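Local coordinates for phosphoribosylaminoimidazole carboxylase (Bombyx mori, PDB 4JA0), which probably carries out two steps of de novo purine biosynthesis, carboxylating aminoimidazole ribonucleotide and forming SAICAR, on one bifunctional chain, at residues D356-V359 / Q360-S364; T172-I175 / F176-E180; S367-S370 / G371-C374; P116-P119 / E120-F124. One frame throughout, in Å; residues are numbered along the deposited sequence.

Contact 1 (D356-V359 / Q360-S364); sequences DKLV and QDIWS
Lys357 and Asp361 meet across the first turn of helix 358-361. This helix belongs to the beta-alpha-beta unit that links strands 348-350 and 375-376. Backbone bonds make the turn. Lys357 O accepts two N-H groups. Asp361 N lies 2.8 Å from Lys357 O and Gln360 N lies 2.9 Å from the same oxygen; the bond from Asp361 is the straighter (166° against 136°). Ile362 N adds a weak bond to Leu358 O. One turn on, N and OG of Ser364 both bond to Asp361 O, and Asn334 N bonds to the same OG. The apolar contact joins Leu358 to Ile362. CD1 of Leu358 lies 3.9 Å from CB of Ile362, and the two side chains cross obliquely. Gln360 packs differently. Its chain bends at chi2 (71°) and folds back, which brings the amide beside Val359 and Lys357. Trp363 of a neighbouring subunit packs on this side chain. An alanine here would probably open a gap beside Val359 CG1 and take away part of the surface that Trp363 of the neighbouring subunit packs on. Gln360 NE2 sits 3.9 Å from Val359 CG1, and Gln360 OE1 sits 4.0 Å from Lys357 CA.

Contact 2 (T172-I175 / F176-E180); sequences TILI and FEILE
Glu177 N bonds to Ile173 O at 2.9 Å. It is one of the i+4 to i backbone bonds of helix 162-183. Ile178 N reaches Leu174 O, also at 2.9 Å. Phe176 N bonds to Thr172 O and Leu179 N to Ile175 O in the same way. Glu177 and Ile173 run side by side and point the same way. Glu177 CG is anti to its carbonyl carbon (chi1 -76°), and the chain stays extended beyond it. This lays the carboxylate along Ile173, with OE2 of Glu177 3.7 Å from CG2 of Ile173. Leu174 comes in at about a right angle, and its CD1 lies 3.9 Å from Glu177 OE1. That oxygen forms a salt bridge with Arg403 of helix 396-420. With an alanine in place of Glu177, Arg403 would probably lose its charge mate and Ile173 CG2 its neighbour. Ile175 and Leu179 also lie alongside each other, CG2 of Ile175 to CD1 of Leu179 at 3.8 Å. Both pack on helix 57-74. The carboxylate thus rests against methyl groups while its charge is met by the arginine, a pairing that is likely to keep it ionised and that ties the C-terminal helix to the SAICAR synthetase part.

Contact 3 (S367-S370 / G371-C374); sequences SVPS and GLGC
Pro369 lays its ring against Leu372, with CG of the proline 3.8 Å from CD1 of the leucine. The two side chains come together at a slant. Leu372 CG is anti to its carbonyl carbon (chi1 -63°), which leaves the branch on the side where the proline ring lies. His304 of a neighbouring subunit packs on both residues. Val368 adds the inner part of the contact with its two methyl groups. CG2 of Val368 lies 3.7 Å from Leu372 O and 4.2 Å from Leu372 CB. The other methyl, CG1 of Val368, meets Cys374 CB at 4.1 Å. Cys374 in turn packs on strand 348-350, and Val368 on Pro338 of helix 336-343. The backbone turns back through Ser370 and Gly371. Leu372 N makes a weak bond to Pro369 O at 3.4 Å, with an N-H...O angle of 134°. Gly371 has a positive phi (95°). A CB at this position would collide with Ser370 O, which is why a glycine fits. The arrangement is a type II beta turn with glycine at its third position. It lies in the loop between helix 358-361 and strand 375-376, the last strand of the parallel sheet in the AIR carboxylase part.

Contact 4 (P116-P119 / E120-F124); sequences PGVP and EGFRF
Val118 meets Phe122 through one methyl group. CG1 of Val118 lies 3.8 Å from CB of Phe122 and 4.0 Å from CG of Phe122, at the root of the ring. The side chains cross at a slant. In Val118, CG1 is anti to the backbone N (chi1 179°), which carries this methyl over to the phenylalanine. Phe122 CB also lies 3.4 Å from Pro119 O. The same oxygen accepts the polar bond of the contact, from Phe122 N at 3.2 Å, with an N-H...O angle of 152°. Pro119 to Phe122 form a type II beta turn with Glu120 and Gly121 at its corners. Gly121 has a positive phi (98°), where a side chain would press on the carbonyl oxygen of Glu120. The turn leads into strand 123-132 of the antiparallel sheet in the SAICAR synthetase part. Beyond the turn, Phe122 O stands 4.0 Å above the centre of the Phe124 ring. CD2 of Phe124 lies at the edge of the Phe122 ring, in its plane. OE1 of Glu120 forms a salt bridge with Lys224 and a hydrogen bond with Thr108, while Gly121 and Ala107 share a backbone bond. Glu146 of a neighbouring subunit packs on Phe122 and Phe124, and Gln147 of that subunit packs on Val118.

How the contacts relate
From the N terminus the order is contact 4, contact 2, contact 1, contact 3. Each closes only a short local turn within one continuous stretch, and none nests in or crosses another. Contacts 4 and 2 both lie in the SAICAR synthetase part. Contact 4 leads from helix 110-114 into strand 123-132, and contact 2 lies on helix 162-183, which packs on that strand; their nearest atoms are about 5 Å apart. Contacts 1 and 3 both lie in the AIR carboxylase part. They lie in turn on the connection from strand 348-350 to strand 375-376, with centres about 17 Å apart. The two pairs are remote: the centres of contacts 2 and 1 are about 41 Å apart.

Contact 1 (D356-V359 / Q360-S364)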
loop_
_atom_site.group_PDB
_atom_site.type_symbol
_atom_site.label_atom_id
_atom_site.label_comp_id
_atom_site.label_asym_id
_atom_site.label_seq_id
_atom_site.Cartn_x
_atom_site.Cartn_y
_atom_site.Cartn_z
ATOM N N ASP A 356 5.521 13.281 3.007
ATOM C CA ASP A 356 4.419 12.342 3.124
ATOM C C ASP A 356 4.592 11.272 2.058
ATOM O O ASP A 356 4.307 10.090 2.283
ATOM C CB ASP A 356 3.111 13.097 2.944
ATOM C CG ASP A 356 2.829 14.028 4.109
ATOM O OD1 ASP A 356 3.275 13.715 5.238
ATOM O OD2 ASP A 356 2.208 15.089 3.894
ATOM N N LYS A 357 5.147 11.694 0.925
ATOM C CA LYS A 357 5.321 10.837 -0.230
ATOM C C LYS A 357 6.516 9.899 -0.133
ATOM O O LYS A 357 6.688 9.059 -1.012
ATOM C CB LYS A 357 5.431 11.683 -1.504
ATOM C CG LYS A 357 4.091 12.104 -2.101
ATOM C CD LYS A 357 3.717 13.554 -1.768
ATOM C CE LYS A 357 2.470 13.976 -2.579
ATOM N NZ LYS A 357 2.270 15.453 -2.732
ATOM N N LEU A 358 7.320 10.018 0.931
ATOM C CA LEU A 358 8.504 9.168 1.100
ATOM C C LEU A 358 8.149 7.683 1.084
ATOM O O LEU A 358 8.947 6.847 0.658
ATOM C CB LEU A 358 9.273 9.520 2.381
ATOM C CG LEU A 358 10.488 8.635 2.711
ATOM C CD1 LEU A 358 11.474 8.651 1.561
ATOM C CD2 LEU A 358 11.166 9.149 3.940
ATOM N N VAL A 359 6.944 7.366 1.539
ATOM C CA VAL A 359 6.438 6.003 1.495
ATOM C C VAL A 359 6.345 5.427 0.079
ATOM O O VAL A 359 6.553 4.227 -0.114
ATOM C CB VAL A 359 5.041 5.946 2.092
ATOM C CG1 VAL A 359 4.601 4.515 2.213
ATOM C CG2 VAL A 359 5.049 6.622 3.411
ATOM N N GLN A 360 6.011 6.270 -0.902
ATOM C CA GLN A 360 5.948 5.830 -2.295
ATOM C C GLN A 360 7.293 5.993 -2.960
ATOM O O GLN A 360 7.768 5.097 -3.666
ATOM C CB GLN A 360 4.914 6.626 -3.090
ATOM C CG GLN A 360 3.496 6.174 -2.887
ATOM C CD GLN A 360 2.950 6.530 -1.510
ATOM O OE1 GLN A 360 3.067 7.672 -1.065
ATOM N NE2 GLN A 360 2.347 5.547 -0.830
ATOM N N ASP A 361 7.903 7.143 -2.699
ATOM C CA ASP A 361 9.103 7.595 -3.393
ATOM C C ASP A 361 10.375 6.878 -3.033
ATOM O O ASP A 361 11.343 6.932 -3.782
ATOM C CB ASP A 361 9.297 9.090 -3.162
ATOM C CG ASP A 361 8.295 9.918 -3.928
ATOM O OD1 ASP A 361 7.763 9.412 -4.955
ATOM O OD2 ASP A 361 8.029 11.057 -3.477
ATOM N N ILE A 362 10.396 6.211 -1.891
ATOM C CA ILE A 362 11.645 5.621 -1.455
ATOM C C ILE A 362 12.103 4.504 -2.379
ATOM O O ILE A 362 13.281 4.178 -2.417
ATOM C CB ILE A 362 11.592 5.104 -0.016
ATOM C CG1 ILE A 362 13.030 4.979 0.490
ATOM C CG2 ILE A 362 10.837 3.784 0.052
ATOM C CD1 ILE A 362 13.156 4.355 1.783
ATOM N N TRP A 363 11.188 3.938 -3.156
ATOM C CA TRP A 363 11.569 2.851 -4.025
ATOM C C TRP A 363 12.369 3.342 -5.201
ATOM O O TRP A 363 12.962 2.549 -5.904
ATOM C CB TRP A 363 10.347 2.084 -4.499
ATOM C CG TRP A 363 9.661 1.390 -3.399
ATOM C CD1 TRP A 363 8.576 1.826 -2.688
ATOM C CD2 TRP A 363 10.033 0.129 -2.831
ATOM N NE1 TRP A 363 8.237 0.895 -1.725
ATOM C CE2 TRP A 363 9.117 -0.153 -1.798
ATOM C CE3 TRP A 363 11.045 -0.791 -3.109
ATOM C CZ2 TRP A 363 9.190 -1.315 -1.042
ATOM C CZ3 TRP A 363 11.110 -1.942 -2.369
ATOM C CH2 TRP A 363 10.201 -2.193 -1.341
ATOM N N SER A 364 12.414 4.654 -5.404
ATOM C CA SER A 364 13.250 5.230 -6.460
ATOM C C SER A 364 14.699 5.223 -6.014
ATOM O O SER A 364 15.599 5.302 -6.842
ATOM C CB SER A 364 12.804 6.650 -6.808
ATOM O OG SER A 364 12.870 7.521 -5.692
#

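Contact 2 (T172-I175 / F176-E180)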
loop_
_atom_site.group_PDB
_atom_site.type_symbol
_atom_site.label_atom_id
_atom_site.label_comp_id
_atom_site.label_asym_id
_atom_site.label_seq_id
_atom_site.Cartn_x
_atom_site.Cartn_y
_atom_site.Cartn_z
ATOM N N THR A 172 35.803 1.598 30.651
ATOM C CA THR A 172 37.141 1.032 30.719
ATOM C C THR A 172 37.429 0.231 29.453
ATOM O O THR A 172 38.488 0.382 28.844
ATOM C CB THR A 172 37.320 0.142 31.985
ATOM O OG1 THR A 172 36.996 0.896 33.161
ATOM C CG2 THR A 172 38.746 -0.395 32.108
ATOM N N ILE A 173 36.489 -0.605 29.042
ATOM C CA ILE A 173 36.683 -1.375 27.825
ATOM C C ILE A 173 36.861 -0.444 26.638
ATOM O O ILE A 173 37.722 -0.676 25.788
ATOM C CB ILE A 173 35.510 -2.313 27.554
ATOM C CG1 ILE A 173 35.355 -3.288 28.717
ATOM C CG2 ILE A 173 35.715 -3.054 26.254
ATOM C CD1 ILE A 173 34.116 -4.151 28.628
ATOM N N LEU A 174 36.073 0.628 26.604
ATOM C CA LEU A 174 36.104 1.590 25.495
ATOM C C LEU A 174 37.439 2.317 25.354
ATOM O O LEU A 174 37.972 2.435 24.257
ATOM C CB LEU A 174 34.973 2.605 25.678
ATOM C CG LEU A 174 34.752 3.632 24.578
ATOM C CD1 LEU A 174 34.815 2.930 23.254
ATOM C CD2 LEU A 174 33.394 4.259 24.750
ATOM N N ILE A 175 37.985 2.763 26.482
ATOM C CA ILE A 175 39.266 3.466 26.529
ATOM C C ILE A 175 40.393 2.553 26.080
ATOM O O ILE A 175 41.294 2.970 25.349
ATOM C CB ILE A 175 39.544 3.981 27.950
ATOM C CG1 ILE A 175 38.652 5.181 28.236
ATOM C CG2 ILE A 175 41.022 4.324 28.154
ATOM C CD1 ILE A 175 38.543 5.486 29.708
ATOM N N PHE A 176 40.331 1.301 26.525
ATOM C CA PHE A 176 41.247 0.299 26.043
ATOM C C PHE A 176 41.122 0.145 24.514
ATOM O O PHE A 176 42.124 0.125 23.801
ATOM C CB PHE A 176 40.972 -1.042 26.703
ATOM C CG PHE A 176 41.863 -2.127 26.205
ATOM C CD1 PHE A 176 43.078 -2.369 26.812
ATOM C CD2 PHE A 176 41.532 -2.846 25.056
ATOM C CE1 PHE A 176 43.911 -3.355 26.317
ATOM C CE2 PHE A 176 42.362 -3.820 24.553
ATOM C CZ PHE A 176 43.547 -4.082 25.179
ATOM N N GLU A 177 39.901 0.059 24.004
ATOM C CA GLU A 177 39.711 -0.170 22.580
ATOM C C GLU A 177 40.251 0.987 21.723
ATOM O O GLU A 177 40.905 0.766 20.692
ATOM C CB GLU A 177 38.234 -0.402 22.301
ATOM C CG GLU A 177 37.730 -1.792 22.703
ATOM C CD GLU A 177 36.208 -1.885 22.655
ATOM O OE1 GLU A 177 35.553 -0.813 22.703
ATOM O OE2 GLU A 177 35.665 -3.015 22.558
ATOM N N ILE A 178 40.028 2.213 22.190
ATOM C CA ILE A 178 40.526 3.411 21.526
ATOM C C ILE A 178 42.042 3.452 21.457
ATOM O O ILE A 178 42.612 3.643 20.390
ATOM C CB ILE A 178 40.056 4.673 22.273
ATOM C CG1 ILE A 178 38.555 4.851 22.090
ATOM C CG2 ILE A 178 40.833 5.912 21.803
ATOM C CD1 ILE A 178 37.991 5.942 22.921
ATOM N N LEU A 179 42.676 3.244 22.603
ATOM C CA LEU A 179 44.128 3.253 22.707
ATOM C C LEU A 179 44.733 2.061 21.981
ATOM O O LEU A 179 45.834 2.159 21.423
ATOM C CB LEU A 179 44.554 3.249 24.173
ATOM C CG LEU A 179 44.074 4.477 24.942
ATOM C CD1 LEU A 179 44.436 4.323 26.388
ATOM C CD2 LEU A 179 44.696 5.735 24.370
ATOM N N GLU A 180 44.006 0.945 21.985
ATOM C CA GLU A 180 44.437 -0.256 21.291
ATOM C C GLU A 180 44.564 0.100 19.828
ATOM O O GLU A 180 45.534 -0.277 19.153
ATOM C CB GLU A 180 43.427 -1.398 21.486
ATOM C CG GLU A 180 43.877 -2.718 20.860
ATOM C CD GLU A 180 42.879 -3.882 20.962
ATOM O OE1 GLU A 180 43.357 -5.046 20.939
ATOM O OE2 GLU A 180 41.647 -3.660 21.061
#

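Contact 3 (S367-S370 / G371-C374)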
loop_
_atom_site.group_PDB
_atom_site.type_symbol
_atom_site.label_atom_id
_atom_site.label_comp_id
_atom_site.label_asym_id
_atom_site.label_seq_id
_atom_site.Cartn_x
_atom_site.Cartn_y
_atom_site.Cartn_z
ATOM N N SER A 367 15.904 -0.392 -4.936
ATOM C CA SER A 367 15.565 -0.962 -6.260
ATOM C C SER A 367 16.242 -0.192 -7.387
ATOM O O SER A 367 15.597 0.397 -8.268
ATOM C CB SER A 367 14.040 -1.095 -6.521
ATOM O OG SER A 367 13.373 0.144 -6.590
ATOM N N VAL A 368 17.560 -0.192 -7.318
ATOM C CA VAL A 368 18.374 0.377 -8.363
ATOM C C VAL A 368 18.591 -0.680 -9.450
ATOM O O VAL A 368 18.366 -1.869 -9.229
ATOM C CB VAL A 368 19.733 0.805 -7.770
ATOM C CG1 VAL A 368 19.581 2.080 -6.956
ATOM C CG2 VAL A 368 20.298 -0.319 -6.922
ATOM N N PRO A 369 18.991 -0.246 -10.652
ATOM C CA PRO A 369 19.357 -1.227 -11.686
ATOM C C PRO A 369 20.546 -2.090 -11.274
ATOM O O PRO A 369 21.324 -1.742 -10.368
ATOM C CB PRO A 369 19.711 -0.358 -12.886
ATOM C CG PRO A 369 19.873 1.037 -12.329
ATOM C CD PRO A 369 18.968 1.131 -11.171
ATOM N N SER A 370 20.643 -3.251 -11.898
ATOM C CA SER A 370 21.689 -4.198 -11.552
ATOM C C SER A 370 23.108 -3.642 -11.735
ATOM O O SER A 370 23.453 -3.097 -12.793
ATOM C CB SER A 370 21.504 -5.464 -12.390
ATOM O OG SER A 370 21.589 -5.174 -13.781
ATOM N N GLY A 371 23.952 -3.814 -10.722
ATOM C CA GLY A 371 25.316 -3.339 -10.851
ATOM C C GLY A 371 25.538 -1.954 -10.268
ATOM O O GLY A 371 26.558 -1.309 -10.543
ATOM N N LEU A 372 24.582 -1.482 -9.473
ATOM C CA LEU A 372 24.771 -0.229 -8.748
ATOM C C LEU A 372 24.766 -0.504 -7.249
ATOM O O LEU A 372 23.911 -1.229 -6.763
ATOM C CB LEU A 372 23.684 0.771 -9.083
ATOM C CG LEU A 372 23.594 1.239 -10.524
ATOM C CD1 LEU A 372 22.868 2.557 -10.514
ATOM C CD2 LEU A 372 24.962 1.369 -11.146
ATOM N N GLY A 373 25.728 0.081 -6.536
ATOM C CA GLY A 373 25.913 -0.158 -5.120
ATOM C C GLY A 373 25.386 0.942 -4.219
ATOM O O GLY A 373 25.787 1.068 -3.066
ATOM N N CYS A 374 24.521 1.777 -4.761
ATOM C CA CYS A 374 23.841 2.783 -3.979
ATOM C C CYS A 374 23.138 2.156 -2.746
ATOM O O CYS A 374 22.460 1.122 -2.865
ATOM C CB CYS A 374 22.829 3.487 -4.892
ATOM S SG CYS A 374 22.492 5.143 -4.364
#

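Contact 4 (P116-P119 / E120-F124)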
loop_
_atom_site.group_PDB
_atom_site.type_symbol
_atom_site.label_atom_id
_atom_site.label_comp_id
_atom_site.label_asym_id
_atom_site.label_seq_id
_atom_site.Cartn_x
_atom_site.Cartn_y
_atom_site.Cartn_z
ATOM N N PRO A 116 45.257 -20.836 36.310
ATOM C CA PRO A 116 46.138 -21.889 35.777
ATOM C C PRO A 116 45.508 -22.782 34.689
ATOM O O PRO A 116 44.388 -23.273 34.877
ATOM C CB PRO A 116 46.493 -22.709 37.029
ATOM C CG PRO A 116 45.519 -22.291 38.082
ATOM C CD PRO A 116 45.172 -20.883 37.780
ATOM N N GLY A 117 46.233 -22.984 33.578
ATOM C CA GLY A 117 45.750 -23.790 32.462
ATOM C C GLY A 117 45.481 -22.973 31.193
ATOM O O GLY A 117 45.482 -23.497 30.070
ATOM N N VAL A 118 45.223 -21.683 31.396
ATOM C CA VAL A 118 45.072 -20.704 30.332
ATOM C C VAL A 118 46.451 -20.226 29.905
ATOM O O VAL A 118 47.181 -19.653 30.717
ATOM C CB VAL A 118 44.302 -19.482 30.845
ATOM C CG1 VAL A 118 44.154 -18.422 29.744
ATOM C CG2 VAL A 118 42.960 -19.915 31.412
ATOM N N PRO A 119 46.828 -20.468 28.640
ATOM C CA PRO A 119 48.179 -20.123 28.167
ATOM C C PRO A 119 48.366 -18.643 27.866
ATOM O O PRO A 119 47.402 -17.938 27.535
ATOM C CB PRO A 119 48.313 -20.937 26.880
ATOM C CG PRO A 119 46.928 -21.070 26.381
ATOM C CD PRO A 119 46.044 -21.165 27.605
ATOM N N GLU A 120 49.603 -18.175 28.006
ATOM C CA GLU A 120 49.942 -16.796 27.683
ATOM C C GLU A 120 49.591 -16.541 26.227
ATOM O O GLU A 120 49.877 -17.373 25.363
ATOM C CB GLU A 120 51.426 -16.508 27.923
ATOM C CG GLU A 120 51.780 -15.021 27.757
ATOM C CD GLU A 120 53.230 -14.688 28.098
ATOM O OE1 GLU A 120 53.446 -13.899 29.046
ATOM O OE2 GLU A 120 54.146 -15.213 27.420
ATOM N N GLY A 121 48.922 -15.420 25.967
ATOM C CA GLY A 121 48.548 -15.037 24.617
ATOM C C GLY A 121 47.119 -15.400 24.254
ATOM O O GLY A 121 46.667 -15.050 23.163
ATOM N N PHE A 122 46.404 -16.072 25.164
ATOM C CA PHE A 122 44.986 -16.383 24.968
ATOM C C PHE A 122 44.179 -15.112 24.828
ATOM O O PHE A 122 44.204 -14.259 25.725
ATOM C CB PHE A 122 44.435 -17.198 26.131
ATOM C CG PHE A 122 42.955 -17.463 26.044
ATOM C CD1 PHE A 122 42.477 -18.648 25.497
ATOM C CD2 PHE A 122 42.036 -16.537 26.516
ATOM C CE1 PHE A 122 41.105 -18.909 25.421
ATOM C CE2 PHE A 122 40.667 -16.788 26.437
ATOM C CZ PHE A 122 40.207 -17.982 25.900
ATOM N N ARG A 123 43.427 -15.010 23.729
ATOM C CA ARG A 123 42.804 -13.739 23.346
ATOM C C ARG A 123 41.400 -13.539 23.928
ATOM O O ARG A 123 40.546 -14.422 23.887
ATOM C CB ARG A 123 42.800 -13.590 21.820
ATOM C CG ARG A 123 44.202 -13.532 21.226
ATOM C CD ARG A 123 44.209 -13.054 19.798
ATOM N NE ARG A 123 43.987 -11.612 19.740
ATOM C CZ ARG A 123 44.942 -10.696 19.860
ATOM N NH1 ARG A 123 46.204 -11.066 20.030
ATOM N NH2 ARG A 123 44.635 -9.410 19.796
ATOM N N PHE A 124 41.181 -12.353 24.474
ATOM C CA PHE A 124 39.928 -12.041 25.122
ATOM C C PHE A 124 39.042 -11.245 24.201
ATOM O O PHE A 124 39.292 -10.073 23.894
ATOM C CB PHE A 124 40.165 -11.271 26.409
ATOM C CG PHE A 124 40.836 -12.075 27.451
ATOM C CD1 PHE A 124 42.016 -11.643 28.029
ATOM C CD2 PHE A 124 40.276 -13.274 27.872
ATOM C CE1 PHE A 124 42.628 -12.392 29.019
ATOM C CE2 PHE A 124 40.886 -14.039 28.859
ATOM C CZ PHE A 124 42.065 -13.597 29.436
#